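Local atomic coordinates of cell wall surface anchor family protein (Streptococcus agalactiae, PDB entry 3PHS), a protein that serves as a minor pilin of the bacterial surface pilus and mediates adhesion to lung epithelial cells through an IgG-like domain. Residues E137-K142 and H193-G198. Numbering follows the deposited sequence.
Sequences ELDLLK and HIRISG
An antiparallel strand pair in the sandwich of the prealbumin-like domain joins Leu138 to Ile196 and Leu140 to Ile194. Each of these two hydrogen-bonded pairs closes a ring of two backbone bonds, as from Leu138 N to Ile196 O (2.9 Å) and back from Ile196 N to Leu138 O (3.0 Å). Strand 231-240 pairs with the 137-142 strand as well, which places that strand inside the sheet.

The buried face is purely aliphatic between the strands. Leu140 and Ile194 lie alongside, pointing the same way, with Leu140 CD2 4.1 Å from Ile194 CD1, and Phe158 of the facing sheet touches both. Beyond them, Lys142 NZ is covalently linked to Asn238 CG, the intramolecular isopeptide bond known from Gram-positive pilins.

On the other face, Asp139 serves two partners at the non-hydrogen-bonded positions. Its CG stands anti to the backbone N (chi1 -167°), which leans the carboxylate toward His193 and Arg195. His193 ND1 donates to the syn side of Asp139 OD1 at 2.7 Å; the acceptor lies near the ring plane, although carboxylate and ring are turned 60° apart. Arg195 NE makes a salt bridge to Asp139 OD2, but its hydrogen bond is weak, bent to 124°. The imidazole is covered on both faces: Leu141 CB makes a CH-pi contact on one, while Arg195 NH2 sits 3.4 Å above the ring centre on the opposite one.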
# COMPACT_ATOMS: atom_id res chain seq x y z
N GLU A 137 9.09 8.79 5.74
CA GLU A 137 10.20 8.69 4.81
C GLU A 137 11.09 7.49 5.13
O GLU A 137 11.18 7.04 6.27
CB GLU A 137 10.98 10.03 4.84
CG GLU A 137 12.46 10.00 4.50
CD GLU A 137 13.15 11.32 4.84
OE1 GLU A 137 12.68 12.38 4.38
OE2 GLU A 137 14.16 11.29 5.58
N LEU A 138 11.74 6.99 4.09
CA LEU A 138 12.73 5.93 4.22
C LEU A 138 14.09 6.56 3.95
O LEU A 138 14.23 7.32 3.00
CB LEU A 138 12.47 4.87 3.16
CG LEU A 138 13.56 3.84 2.87
CD1 LEU A 138 13.80 2.99 4.14
CD2 LEU A 138 13.12 2.96 1.69
N ASP A 139 15.08 6.24 4.79
CA ASP A 139 16.46 6.56 4.45
C ASP A 139 17.32 5.29 4.53
O ASP A 139 17.65 4.82 5.61
CB ASP A 139 17.03 7.65 5.36
CG ASP A 139 18.35 8.21 4.83
OD1 ASP A 139 18.98 7.57 3.96
OD2 ASP A 139 18.75 9.30 5.28
N LEU A 140 17.65 4.77 3.36
CA LEU A 140 18.47 3.58 3.23
C LEU A 140 19.92 3.97 3.05
O LEU A 140 20.25 4.77 2.18
CB LEU A 140 18.01 2.72 2.05
CG LEU A 140 18.87 1.54 1.58
CD1 LEU A 140 19.09 0.52 2.70
CD2 LEU A 140 18.23 0.88 0.35
N LEU A 141 20.77 3.38 3.89
CA LEU A 141 22.21 3.43 3.68
C LEU A 141 22.66 2.04 3.25
O LEU A 141 22.39 1.05 3.94
CB LEU A 141 22.92 3.86 4.97
CG LEU A 141 24.44 3.64 4.99
CD1 LEU A 141 25.16 4.48 3.93
CD2 LEU A 141 25.05 3.86 6.38
N LYS A 142 23.35 1.98 2.12
CA LYS A 142 23.90 0.74 1.62
C LYS A 142 25.41 0.77 1.85
O LYS A 142 26.07 1.72 1.42
CB LYS A 142 23.64 0.60 0.13
CG LYS A 142 24.09 -0.76 -0.48
CD LYS A 142 23.31 -1.95 0.12
CE LYS A 142 23.67 -3.27 -0.58
NZ LYS A 142 25.05 -3.75 -0.20
N HIS A 193 23.24 6.32 -0.24
CA HIS A 193 21.85 6.53 0.21
C HIS A 193 20.79 6.47 -0.89
O HIS A 193 21.03 6.85 -2.04
CB HIS A 193 21.72 7.87 0.96
CG HIS A 193 22.33 7.87 2.33
ND1 HIS A 193 21.59 7.69 3.48
CD2 HIS A 193 23.62 8.01 2.73
CE1 HIS A 193 22.39 7.72 4.53
NE2 HIS A 193 23.63 7.92 4.11
N ILE A 194 19.63 5.92 -0.52
CA ILE A 194 18.37 6.10 -1.24
C ILE A 194 17.45 6.72 -0.19
O ILE A 194 17.23 6.13 0.88
CB ILE A 194 17.80 4.75 -1.74
CG1 ILE A 194 18.66 4.18 -2.86
CG2 ILE A 194 16.32 4.90 -2.21
CD1 ILE A 194 18.32 2.77 -3.28
N ARG A 195 16.94 7.92 -0.47
CA ARG A 195 15.95 8.56 0.42
C ARG A 195 14.64 8.74 -0.33
O ARG A 195 14.63 9.22 -1.47
CB ARG A 195 16.42 9.91 0.94
CG ARG A 195 17.67 9.84 1.81
CD ARG A 195 18.15 11.23 2.20
NE ARG A 195 19.35 11.18 3.05
CZ ARG A 195 20.60 11.14 2.58
NH1 ARG A 195 20.83 11.14 1.27
NH2 ARG A 195 21.63 11.11 3.43
N ILE A 196 13.54 8.31 0.28
CA ILE A 196 12.23 8.39 -0.38
C ILE A 196 11.25 8.96 0.65
O ILE A 196 11.07 8.38 1.69
CB ILE A 196 11.72 7.00 -0.86
CG1 ILE A 196 12.72 6.29 -1.80
CG2 ILE A 196 10.36 7.14 -1.58
CD1 ILE A 196 12.45 4.79 -1.99
N SER A 197 10.64 10.11 0.36
CA SER A 197 9.63 10.63 1.28
C SER A 197 8.25 10.45 0.62
O SER A 197 8.17 9.96 -0.50
CB SER A 197 9.90 12.08 1.65
OG SER A 197 9.93 12.87 0.49
N GLY A 198 7.19 10.81 1.33
CA GLY A 198 5.85 10.75 0.76
C GLY A 198 5.34 9.32 0.66
O GLY A 198 4.51 9.02 -0.22